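Local coordinates for flagellar hook associated protein type 3 FlgL (Legionella pneumophila subsp. pneumophila, PDB 5YTI) that probably serves as a structural component of the bacterial flagellum, one of the hook-associated proteins that join the hook to the filament, at residues V300-N305 with Q321-Q326; N190-I195 with A217-D222; V248-P251 with D257-L260; V84-R89 with L118-D123. One frame throughout, in Å; residues are numbered along the deposited sequence. Where two conformers were deposited one is given.

In the fold
The four contacts pass from a helical bundle into a beta-rich part of the chain. Interaction 4 pairs helices 49-96 and 104-125, and interaction 1 joins helix 296-307 to the long helix 316-374; their centres are 16 Å apart, and V300 and Q301 pack on L118. Interaction 1 also meets interaction 2, 20 Å away between centres, where Q326 OE1 probably accepts a hydrogen bond from I195 N at 2.9 Å. Interactions 2 and 3 both reach the same antiparallel sheet, 193-197 and 246-249 being its outermost strands within the chain, but their nearest atoms stay about 7 Å apart. Interaction 3 lies farthest out, its centre 44 Å from that of interaction 4.

Interaction 1. Residues V300-N305 with Q321-Q326; sequences VQRMIN and QTENNQ
R302 and E323 reach toward each other from two helices and meet in a salt bridge, with R302 NH2 lying 2.8 Å from E323 OE1. OE1 sits at the edge of the guanidinium, in its plane, yet the carboxylate is turned 47° against that plane, so the two groups do not form the flat, two-pronged pair often seen between arginine and glutamate. A single N-H serves OE1, and the hydrogen bond is weak, its N-H...O angle being 119°. The second oxygen, OE2, lies beside the aliphatic part of the arginine, 3.4 Å from R302 CD. Bends produce this crossing: E323 leaves its helix with CG anti to the backbone N (chi1 160°) and turns at chi2, while R302 is bent at both chi2 and chi3. Long, flexible, oppositely charged side chains suit the partly exposed surface between these helices. R302 NH1 has a second acidic partner in E294, which would steady the guanidinium. On the buried side of helix 296-307 the selenomethionine M303 packs on L90 and I93 of helix 49-96 and on L327 and I331 of helix 316-374, while Q321 and T322 touch S207 of strand 207-213.

Interaction 2. Residues N190-I195 with A217-D222; sequences NGRFAI and AAFVPD
A buried arginine sets one nitrogen squarely over an aromatic face: R192 NH1 lies 3.5 Å above the plane of the F219 ring, over its centre. This is a cation-pi contact, with CZ only 13° off the ring normal, and it ties the turn leading into strand 193-197 of the antiparallel sheet to the loop before strand 224-230. The guanidinium does not lie flat on the ring; the two planes are 58° apart, so NH1 dips toward the carbons while the rest of the group rises away. Chi1 of 171° carries the F219 ring toward the arginine, and its rotation about chi2 turns a face to NH1. The charge has a stronger partner in E216, which forms a salt bridge with NH1, and NH2 donates to N190 O of the second subunit, so the arginine also takes part in the contact between the two chains. An Asx turn precedes R192: N190 OD1 accepts from R192 N at 2.8 Å, which approaches almost in line with the carbonyl bond, and also from F193 N, tilted from the carbonyl plane. G191 suits this turn because at its backbone angles a CB would press on the carbonyl O of N190. The N190 amide nitrogen ND2 donates to G211 O and also lies 3.1 Å above the plane of the F193 ring, over its centre.

Interaction 3. Residues V248-P251 with D257-L260; sequences VIPP and DAPL
I249 and P259 form the closest part of this surface contact, I249 CG2 lying 3.3 Å from P259 CG. The beta-branched side chain has CG1 beside the backbone N (chi1 -62°), which leaves CG2 as the branch offered to the proline ring; it meets CD of that ring as well, and the two side chains lie aslant to one another. Next along the chain, the ring of P250, the buried residue of the contact, rests against the backbone of the other segment: its CB is 3.7 Å from D257 O, and its CG is 4.0 Å from A258 CA. The small methyl of A258 is consistent with the close approach of the backbones here, the CA atoms of P250 and A258 being 5.5 Å apart, and its CB meets P250 CD at 4.1 Å. A cis peptide precedes P250, a geometry that proline tolerates far better than other residues, and it turns the chain sharply as it leaves strand 246-249. Just before the turn V248 and I249 both face V240 in a classic beta bulge.

The outer side is looser, with P259 and D257 exposed. D257 starts toward P250, but its carboxylate leads away, and OD2 makes a weak hydrogen bond to S252. Both segments lean on strand 236-242, P250 touching M239 and A258 touching V237, while P259 makes a backbone hydrogen bond with V238. The side-chain contacts between the segments are thus apolar, two proline rings, an isoleucine branch and a methyl, with a backbone carbonyl beside P250, and the carboxylate of D257 lies out at the exposed surface.

Interaction 4. Residues V84-R89 with L118-D123; sequences VNSLHR and LNQLLD
Q120 and S86 supply the polar part of this helix pair: Q120 NE2 donates to S86 OG at 3.2 Å, a weak bond with an N-H...O angle of 134°. Q120 swings its CG to the far side from its own N (chi1 -165°), and a bend at chi2 brings NE2 to the hydroxyl while its CG passes alongside the same oxygen. The apolar part lies next to it. L121 CD2 touches S86 CB at 3.7 Å, and the other methyl, CD1, reaches L87 CD2 more loosely at 4.5 Å. Serine suits the site because it is small, admitting the leucine against its CB, and still offers a polar atom to Q120 at the partly exposed margin.

As to the backbones, the helix segments run nearly antiparallel, at 161°, with axes 10.0 Å apart. S86 and L121 form the nearest CA pair, at 7.3 Å. Both belong to the N-terminal helical region of the flagellin family. Helix 316-374 covers this pair through I338, which packs on L87, and helix 296-307 does so through I296 on L87 and F297 on L122, while Y154 of strand 154-156 packs on L118 and L122.

Interaction 1. Residues V300-N305 with Q321-Q326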
loop_
_atom_site.group_PDB
_atom_site.type_symbol
_atom_site.label_atom_id
_atom_site.label_comp_id
_atom_site.label_asym_id
_atom_site.label_seq_id
_atom_site.Cartn_x
_atom_site.Cartn_y
_atom_site.Cartn_z
ATOM N N VAL A 300 -8.342 -12.100 4.933
ATOM C CA VAL A 300 -9.486 -12.978 5.133
ATOM C C VAL A 300 -9.145 -14.234 5.955
ATOM O O VAL A 300 -9.981 -14.679 6.753
ATOM C CB VAL A 300 -10.123 -13.405 3.806
ATOM C CG1 VAL A 300 -11.327 -14.278 4.094
ATOM C CG2 VAL A 300 -10.537 -12.191 2.978
ATOM N N GLN A 301 -7.942 -14.778 5.751
ATOM C CA GLN A 301 -7.431 -15.896 6.555
ATOM C C GLN A 301 -7.459 -15.517 8.006
ATOM O O GLN A 301 -7.767 -16.341 8.864
ATOM C CB GLN A 301 -5.993 -16.257 6.180
ATOM C CG GLN A 301 -5.837 -16.735 4.740
ATOM C CD GLN A 301 -4.550 -17.481 4.508
ATOM O OE1 GLN A 301 -4.579 -18.701 4.357
ATOM N NE2 GLN A 301 -3.418 -16.765 4.466
ATOM N N ARG A 302 -7.134 -14.251 8.252
ATOM C CA ARG A 302 -7.100 -13.668 9.576
ATOM C C ARG A 302 -8.485 -13.427 10.167
ATOM O O ARG A 302 -8.658 -13.527 11.386
ATOM C CB ARG A 302 -6.362 -12.340 9.534
ATOM C CG ARG A 302 -4.840 -12.435 9.509
ATOM C CD ARG A 302 -4.247 -11.365 10.411
ATOM N NE ARG A 302 -3.838 -10.147 9.721
ATOM C CZ ARG A 302 -3.726 -8.948 10.299
ATOM N NH1 ARG A 302 -3.330 -7.935 9.555
ATOM N NH2 ARG A 302 -4.024 -8.734 11.587
HETATM N N MSE A 303 -9.469 -13.081 9.337
HETATM C CA MSE A 303 -10.815 -12.845 9.865
HETATM C C MSE A 303 -11.361 -14.156 10.343
HETATM O O MSE A 303 -12.082 -14.199 11.346
HETATM C CB MSE A 303 -11.766 -12.252 8.853
HETATM C CG MSE A 303 -11.617 -10.758 8.588
HETATM SE SE MSE A 303 -12.670 -10.459 6.939
HETATM C CE MSE A 303 -14.428 -11.075 7.521
ATOM N N ILE A 304 -10.993 -15.222 9.627
ATOM C CA ILE A 304 -11.341 -16.614 9.992
ATOM C C ILE A 304 -10.654 -17.081 11.307
ATOM O O ILE A 304 -11.312 -17.580 12.230
ATOM C CB ILE A 304 -10.956 -17.611 8.871
ATOM C CG1 ILE A 304 -11.799 -17.407 7.608
ATOM C CG2 ILE A 304 -11.050 -19.047 9.361
ATOM C CD1 ILE A 304 -11.246 -18.137 6.380
ATOM N N ASN A 305 -9.337 -16.943 11.403
ATOM C CA ASN A 305 -8.677 -17.269 12.652
ATOM C C ASN A 305 -9.388 -16.579 13.803
ATOM O O ASN A 305 -9.569 -17.190 14.838
ATOM C CB ASN A 305 -7.215 -16.851 12.653
ATOM C CG ASN A 305 -6.373 -17.645 11.672
ATOM O OD1 ASN A 305 -5.172 -17.415 11.558
ATOM N ND2 ASN A 305 -6.992 -18.576 10.952
ATOM N N GLN A 321 -11.203 -7.691 19.944
ATOM C CA GLN A 321 -11.578 -6.377 19.433
ATOM C C GLN A 321 -10.384 -5.676 18.823
ATOM O O GLN A 321 -10.451 -5.170 17.715
ATOM C CB GLN A 321 -12.236 -5.510 20.512
ATOM C CG GLN A 321 -13.104 -4.364 19.965
ATOM C CD GLN A 321 -14.421 -4.850 19.356
ATOM O OE1 GLN A 321 -14.434 -5.684 18.424
ATOM N NE2 GLN A 321 -15.546 -4.335 19.883
ATOM N N THR A 322 -9.263 -5.675 19.513
ATOM C CA THR A 322 -8.112 -4.982 18.976
ATOM C C THR A 322 -7.814 -5.346 17.522
ATOM O O THR A 322 -7.493 -4.473 16.690
ATOM C CB THR A 322 -6.879 -5.307 19.786
ATOM O OG1 THR A 322 -7.092 -4.921 21.150
ATOM C CG2 THR A 322 -5.686 -4.570 19.193
ATOM N N GLU A 323 -7.900 -6.647 17.263
ATOM C CA GLU A 323 -7.686 -7.224 15.958
ATOM C C GLU A 323 -8.924 -7.046 15.063
ATOM O O GLU A 323 -8.774 -6.875 13.875
ATOM C CB GLU A 323 -7.281 -8.704 16.106
ATOM C CG GLU A 323 -7.475 -9.613 14.879
ATOM C CD GLU A 323 -6.241 -9.829 13.974
ATOM O OE1 GLU A 323 -5.262 -9.044 14.049
ATOM O OE2 GLU A 323 -6.270 -10.801 13.145
ATOM N N ASN A 324 -10.142 -7.075 15.603
ATOM C CA ASN A 324 -11.327 -6.779 14.779
ATOM C C ASN A 324 -11.166 -5.421 14.114
ATOM O O ASN A 324 -11.315 -5.326 12.899
ATOM C CB ASN A 324 -12.623 -6.728 15.587
ATOM C CG ASN A 324 -13.237 -8.088 15.849
ATOM O OD1 ASN A 324 -13.040 -9.070 15.107
ATOM N ND2 ASN A 324 -14.033 -8.141 16.913
ATOM N N ASN A 325 -10.885 -4.379 14.910
ATOM C CA ASN A 325 -10.685 -3.015 14.408
ATOM C C ASN A 325 -9.675 -2.942 13.282
ATOM O O ASN A 325 -9.819 -2.125 12.341
ATOM C CB ASN A 325 -10.155 -2.111 15.502
ATOM C CG ASN A 325 -11.232 -1.626 16.405
ATOM O OD1 ASN A 325 -11.923 -2.442 16.993
ATOM N ND2 ASN A 325 -11.411 -0.288 16.505
ATOM N N GLN A 326 -8.636 -3.764 13.400
ATOM C CA GLN A 326 -7.585 -3.778 12.381
ATOM C C GLN A 326 -8.136 -4.386 11.115
ATOM O O GLN A 326 -7.972 -3.841 10.034
ATOM C CB GLN A 326 -6.325 -4.539 12.854
ATOM C CG GLN A 326 -5.597 -3.837 13.993
ATOM C CD GLN A 326 -4.555 -2.875 13.505
ATOM O OE1 GLN A 326 -3.664 -3.282 12.771
ATOM N NE2 GLN A 326 -4.630 -1.602 13.925
#

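Interaction 2. Residues N190-I195 with A217-D222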
loop_
_atom_site.group_PDB
_atom_site.type_symbol
_atom_site.label_atom_id
_atom_site.label_comp_id
_atom_site.label_asym_id
_atom_site.label_seq_id
_atom_site.Cartn_x
_atom_site.Cartn_y
_atom_site.Cartn_z
ATOM N N ASN A 190 -4.310 0.522 9.592
ATOM C CA ASN A 190 -5.117 1.607 9.104
ATOM C C ASN A 190 -4.523 2.180 7.859
ATOM O O ASN A 190 -5.008 3.212 7.372
ATOM C CB ASN A 190 -5.190 2.731 10.135
ATOM C CG ASN A 190 -3.834 3.220 10.555
ATOM O OD1 ASN A 190 -2.867 3.087 9.817
ATOM N ND2 ASN A 190 -3.750 3.767 11.766
ATOM N N GLY A 191 -3.442 1.561 7.390
ATOM C CA GLY A 191 -2.807 1.961 6.159
ATOM C C GLY A 191 -1.428 2.508 6.394
ATOM O O GLY A 191 -0.585 2.511 5.491
ATOM N N ARG A 192 -1.194 2.981 7.608
ATOM C CA ARG A 192 0.094 3.554 7.975
ATOM C C ARG A 192 0.722 2.821 9.164
ATOM O O ARG A 192 1.942 2.552 9.158
ATOM C CB ARG A 192 -0.079 5.044 8.288
ATOM C CG ARG A 192 -0.522 5.859 7.086
ATOM C CD ARG A 192 0.552 5.893 5.997
ATOM N NE ARG A 192 1.758 6.598 6.440
ATOM C CZ ARG A 192 1.843 7.918 6.560
ATOM N NH1 ARG A 192 2.974 8.469 6.963
ATOM N NH2 ARG A 192 0.801 8.686 6.267
ATOM N N PHE A 193 -0.102 2.501 10.177
ATOM C CA PHE A 193 0.353 1.628 11.287
ATOM C C PHE A 193 -0.632 0.542 11.753
ATOM O O PHE A 193 -1.871 0.692 11.705
ATOM C CB PHE A 193 0.856 2.439 12.491
ATOM C CG PHE A 193 -0.135 3.433 13.010
ATOM C CD1 PHE A 193 -0.178 4.731 12.500
ATOM C CD2 PHE A 193 -1.031 3.082 13.995
ATOM C CE1 PHE A 193 -1.109 5.658 12.967
ATOM C CE2 PHE A 193 -1.962 4.002 14.457
ATOM C CZ PHE A 193 -1.994 5.293 13.951
ATOM N N ALA A 194 -0.042 -0.560 12.215
ATOM C CA ALA A 194 -0.802 -1.726 12.627
ATOM C C ALA A 194 -0.576 -2.033 14.095
ATOM O O ALA A 194 0.458 -1.675 14.645
ATOM C CB ALA A 194 -0.429 -2.914 11.770
ATOM N N ILE A 195 -1.556 -2.693 14.714
ATOM C CA ILE A 195 -1.550 -2.975 16.149
ATOM C C ILE A 195 -1.980 -4.406 16.485
ATOM O O ILE A 195 -3.123 -4.808 16.237
ATOM C CB ILE A 195 -2.485 -2.033 16.870
ATOM C CG1 ILE A 195 -2.093 -0.603 16.558
ATOM C CG2 ILE A 195 -2.439 -2.299 18.356
ATOM C CD1 ILE A 195 -3.125 0.393 17.017
ATOM N N ALA A 217 3.797 15.804 9.645
ATOM C CA ALA A 217 5.148 16.314 9.937
ATOM C C ALA A 217 5.699 15.741 11.225
ATOM O O ALA A 217 6.888 15.504 11.309
ATOM C CB ALA A 217 5.185 17.840 9.998
ATOM N N ALA A 218 4.847 15.536 12.228
ATOM C CA ALA A 218 5.328 14.971 13.490
ATOM C C ALA A 218 5.579 13.437 13.421
ATOM O O ALA A 218 6.086 12.864 14.376
ATOM C CB ALA A 218 4.348 15.293 14.603
ATOM N N PHE A 219 5.222 12.803 12.293
ATOM C CA PHE A 219 5.156 11.361 12.160
ATOM C C PHE A 219 6.533 10.741 12.164
ATOM O O PHE A 219 7.436 11.253 11.512
ATOM C CB PHE A 219 4.486 11.002 10.847
ATOM C CG PHE A 219 4.562 9.537 10.504
ATOM C CD1 PHE A 219 3.687 8.630 11.066
ATOM C CD2 PHE A 219 5.500 9.070 9.596
ATOM C CE1 PHE A 219 3.745 7.301 10.723
ATOM C CE2 PHE A 219 5.572 7.729 9.257
ATOM C CZ PHE A 219 4.702 6.845 9.837
ATOM N N VAL A 220 6.686 9.632 12.889
ATOM C CA VAL A 220 7.946 8.889 12.892
ATOM C C VAL A 220 7.713 7.376 12.757
ATOM O O VAL A 220 7.140 6.722 13.645
ATOM C CB VAL A 220 8.787 9.165 14.168
ATOM C CG1 VAL A 220 10.085 8.375 14.101
ATOM C CG2 VAL A 220 9.066 10.649 14.326
ATOM N N PRO A 221 8.163 6.809 11.646
ATOM C CA PRO A 221 7.952 5.377 11.594
ATOM C C PRO A 221 8.902 4.670 12.614
ATOM O O PRO A 221 10.110 5.013 12.719
ATOM C CB PRO A 221 8.288 5.037 10.133
ATOM C CG PRO A 221 9.241 6.129 9.667
ATOM C CD PRO A 221 9.107 7.300 10.617
ATOM N N ASP A 222 8.350 3.725 13.378
ATOM C CA ASP A 222 9.121 2.968 14.361
ATOM C C ASP A 222 8.332 1.740 14.809
ATOM O O ASP A 222 7.150 1.607 14.546
ATOM C CB ASP A 222 9.459 3.861 15.570
ATOM C CG ASP A 222 10.675 3.364 16.406
ATOM O OD1 ASP A 222 11.239 2.284 16.086
ATOM O OD2 ASP A 222 11.051 4.073 17.397
#

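Interaction 3. Residues V248-P251 with D257-L260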
loop_
_atom_site.group_PDB
_atom_site.type_symbol
_atom_site.label_atom_id
_atom_site.label_comp_id
_atom_site.label_asym_id
_atom_site.label_seq_id
_atom_site.Cartn_x
_atom_site.Cartn_y
_atom_site.Cartn_z
ATOM N N VAL A 248 9.195 7.565 24.402
ATOM C CA VAL A 248 8.507 8.737 23.890
ATOM C C VAL A 248 7.461 9.205 24.889
ATOM O O VAL A 248 7.412 10.395 25.145
ATOM C CB VAL A 248 7.962 8.565 22.442
ATOM C CG1 VAL A 248 8.954 9.145 21.419
ATOM C CG2 VAL A 248 7.683 7.107 22.133
ATOM N N ILE A 249 6.678 8.289 25.472
ATOM C CA ILE A 249 5.753 8.633 26.562
ATOM C C ILE A 249 6.082 7.823 27.755
ATOM O O ILE A 249 5.707 6.664 27.794
ATOM C CB ILE A 249 4.269 8.234 26.294
ATOM C CG1 ILE A 249 3.688 8.956 25.081
ATOM C CG2 ILE A 249 3.392 8.508 27.526
ATOM C CD1 ILE A 249 2.239 9.320 25.269
ATOM N N PRO A 250 6.744 8.397 28.739
ATOM C CA PRO A 250 7.251 9.766 28.702
ATOM C C PRO A 250 8.705 9.725 28.305
ATOM O O PRO A 250 9.275 8.634 28.297
ATOM C CB PRO A 250 7.117 10.225 30.154
ATOM C CG PRO A 250 7.256 8.964 30.940
ATOM C CD PRO A 250 6.726 7.837 30.096
ATOM N N PRO A 251 9.317 10.880 27.977
ATOM C CA PRO A 251 10.741 10.849 27.563
ATOM C C PRO A 251 11.668 10.235 28.603
ATOM O O PRO A 251 12.673 9.612 28.243
ATOM C CB PRO A 251 11.102 12.327 27.344
ATOM C CG PRO A 251 9.946 13.106 27.908
ATOM C CD PRO A 251 8.737 12.220 27.851
ATOM N N ASP A 257 6.542 10.057 35.932
ATOM C CA ASP A 257 6.434 11.204 35.012
ATOM C C ASP A 257 5.373 10.912 33.928
ATOM O O ASP A 257 5.202 11.672 32.977
ATOM C CB ASP A 257 7.806 11.551 34.385
ATOM C CG ASP A 257 8.733 12.321 35.347
ATOM O OD1 ASP A 257 8.316 13.353 35.933
ATOM O OD2 ASP A 257 9.898 11.906 35.512
ATOM N N ALA A 258 4.635 9.821 34.094
ATOM C CA ALA A 258 3.825 9.291 33.002
ATOM C C ALA A 258 2.361 9.773 32.994
ATOM O O ALA A 258 1.761 9.976 34.059
ATOM C CB ALA A 258 3.871 7.766 33.035
ATOM N N PRO A 259 1.776 9.959 31.790
ATOM C CA PRO A 259 0.310 10.188 31.724
ATOM C C PRO A 259 -0.500 8.979 32.187
ATOM O O PRO A 259 -0.126 7.847 31.910
ATOM C CB PRO A 259 0.035 10.480 30.226
ATOM C CG PRO A 259 1.304 10.152 29.502
ATOM C CD PRO A 259 2.442 10.215 30.499
ATOM N N LEU A 260 -1.617 9.227 32.858
ATOM C CA LEU A 260 -2.456 8.144 33.374
ATOM C C LEU A 260 -3.536 7.773 32.328
ATOM O O LEU A 260 -3.854 8.554 31.435
ATOM C CB LEU A 260 -3.070 8.507 34.735
ATOM C CG LEU A 260 -2.554 9.804 35.401
ATOM C CD1 LEU A 260 -3.376 11.043 35.001
ATOM C CD2 LEU A 260 -2.548 9.647 36.918
#

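Interaction 4. Residues V84-R89 with L118-D123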
loop_
_atom_site.group_PDB
_atom_site.type_symbol
_atom_site.label_atom_id
_atom_site.label_comp_id
_atom_site.label_asym_id
_atom_site.label_seq_id
_atom_site.Cartn_x
_atom_site.Cartn_y
_atom_site.Cartn_z
ATOM N N VAL A 84 -15.573 -6.953 -5.568
ATOM C CA VAL A 84 -16.035 -5.959 -4.587
ATOM C C VAL A 84 -17.219 -6.562 -3.824
ATOM O O VAL A 84 -17.237 -6.570 -2.598
ATOM C CB VAL A 84 -16.380 -4.594 -5.225
ATOM C CG1 VAL A 84 -17.180 -3.712 -4.259
ATOM C CG2 VAL A 84 -15.099 -3.906 -5.685
ATOM N N ASN A 85 -18.179 -7.105 -4.559
ATOM C CA ASN A 85 -19.275 -7.853 -3.951
ATOM C C ASN A 85 -18.832 -8.760 -2.810
ATOM O O ASN A 85 -19.424 -8.738 -1.720
ATOM C CB ASN A 85 -19.975 -8.694 -5.005
ATOM C CG ASN A 85 -20.896 -7.869 -5.858
ATOM O OD1 ASN A 85 -21.265 -6.754 -5.469
ATOM N ND2 ASN A 85 -21.276 -8.400 -7.027
ATOM N N SER A 86 -17.802 -9.559 -3.066
ATOM C CA SER A 86 -17.279 -10.451 -2.056
ATOM C C SER A 86 -16.752 -9.674 -0.832
ATOM O O SER A 86 -16.930 -10.101 0.312
ATOM C CB SER A 86 -16.186 -11.343 -2.651
ATOM O OG SER A 86 -16.706 -12.213 -3.644
ATOM N N LEU A 87 -16.110 -8.534 -1.058
ATOM C CA LEU A 87 -15.530 -7.797 0.038
ATOM C C LEU A 87 -16.572 -7.067 0.780
ATOM O O LEU A 87 -16.393 -6.816 1.957
ATOM C CB LEU A 87 -14.521 -6.802 -0.475
ATOM C CG LEU A 87 -13.232 -7.503 -0.911
ATOM C CD1 LEU A 87 -12.441 -6.672 -1.918
ATOM C CD2 LEU A 87 -12.400 -7.824 0.328
ATOM N N HIS A 88 -17.655 -6.692 0.110
ATOM C CA HIS A 88 -18.721 -5.920 0.771
ATOM C C HIS A 88 -19.378 -6.740 1.869
ATOM O O HIS A 88 -19.799 -6.221 2.911
ATOM C CB HIS A 88 -19.784 -5.437 -0.229
ATOM C CG HIS A 88 -19.515 -4.065 -0.767
ATOM N ND1 HIS A 88 -19.888 -3.672 -2.034
ATOM C CD2 HIS A 88 -18.874 -3.002 -0.216
ATOM C CE1 HIS A 88 -19.510 -2.422 -2.235
ATOM N NE2 HIS A 88 -18.881 -1.997 -1.154
ATOM N N ARG A 89 -19.421 -8.037 1.602
ATOM C CA ARG A 89 -20.020 -9.020 2.463
ATOM C C ARG A 89 -18.996 -9.351 3.530
ATOM O O ARG A 89 -19.339 -9.365 4.714
ATOM C CB ARG A 89 -20.448 -10.272 1.657
ATOM C CG ARG A 89 -21.013 -11.459 2.454
ATOM C CD ARG A 89 -22.204 -11.118 3.366
ATOM N NE ARG A 89 -22.477 -12.215 4.308
ATOM C CZ ARG A 89 -22.962 -12.065 5.548
ATOM N NH1 ARG A 89 -23.276 -10.871 6.022
ATOM N NH2 ARG A 89 -23.143 -13.119 6.329
ATOM N N LEU A 118 -13.140 -16.273 0.863
ATOM C CA LEU A 118 -11.729 -16.411 0.514
ATOM C C LEU A 118 -11.587 -17.219 -0.787
ATOM O O LEU A 118 -10.991 -16.746 -1.746
ATOM C CB LEU A 118 -10.942 -17.079 1.645
ATOM C CG LEU A 118 -9.492 -17.503 1.348
ATOM C CD1 LEU A 118 -8.673 -16.332 0.855
ATOM C CD2 LEU A 118 -8.823 -18.095 2.577
ATOM N N ASN A 119 -12.142 -18.426 -0.827
ATOM C CA ASN A 119 -12.063 -19.299 -2.010
ATOM C C ASN A 119 -12.608 -18.580 -3.259
ATOM O O ASN A 119 -12.041 -18.689 -4.351
ATOM C CB ASN A 119 -12.831 -20.629 -1.796
ATOM C CG ASN A 119 -12.272 -21.494 -0.645
ATOM O OD1 ASN A 119 -11.332 -21.110 0.077
ATOM N ND2 ASN A 119 -12.855 -22.686 -0.483
ATOM N N GLN A 120 -13.703 -17.840 -3.087
ATOM C CA GLN A 120 -14.281 -17.032 -4.166
ATOM C C GLN A 120 -13.227 -16.064 -4.731
ATOM O O GLN A 120 -13.015 -15.993 -5.936
ATOM C CB GLN A 120 -15.532 -16.292 -3.646
ATOM C CG GLN A 120 -16.447 -15.698 -4.717
ATOM C CD GLN A 120 -17.929 -15.743 -4.361
ATOM O OE1 GLN A 120 -18.665 -16.545 -4.934
ATOM N NE2 GLN A 120 -18.380 -14.884 -3.423
ATOM N N LEU A 121 -12.527 -15.362 -3.847
ATOM C CA LEU A 121 -11.550 -14.352 -4.252
ATOM C C LEU A 121 -10.338 -14.961 -4.913
ATOM O O LEU A 121 -9.761 -14.367 -5.814
ATOM C CB LEU A 121 -11.133 -13.495 -3.069
ATOM C CG LEU A 121 -12.215 -12.575 -2.512
ATOM C CD1 LEU A 121 -11.709 -11.965 -1.238
ATOM C CD2 LEU A 121 -12.562 -11.463 -3.472
ATOM N N LEU A 122 -9.956 -16.154 -4.491
ATOM C CA LEU A 122 -8.886 -16.884 -5.202
ATOM C C LEU A 122 -9.286 -17.291 -6.641
ATOM O O LEU A 122 -8.428 -17.409 -7.513
ATOM C CB LEU A 122 -8.444 -18.131 -4.410
ATOM C CG LEU A 122 -7.788 -17.826 -3.067
ATOM C CD1 LEU A 122 -7.866 -18.978 -2.082
ATOM C CD2 LEU A 122 -6.336 -17.406 -3.276
ATOM N N ASP A 123 -10.577 -17.548 -6.860
ATOM C CA ASP A 123 -11.062 -17.959 -8.169
ATOM C C ASP A 123 -10.966 -16.708 -9.041
ATOM O O ASP A 123 -10.449 -16.774 -10.160
ATOM C CB ASP A 123 -12.512 -18.501 -8.121
ATOM C CG ASP A 123 -12.633 -19.904 -7.451
ATOM O OD1 ASP A 123 -11.599 -20.425 -6.990
ATOM O OD2 ASP A 123 -13.757 -20.486 -7.387
#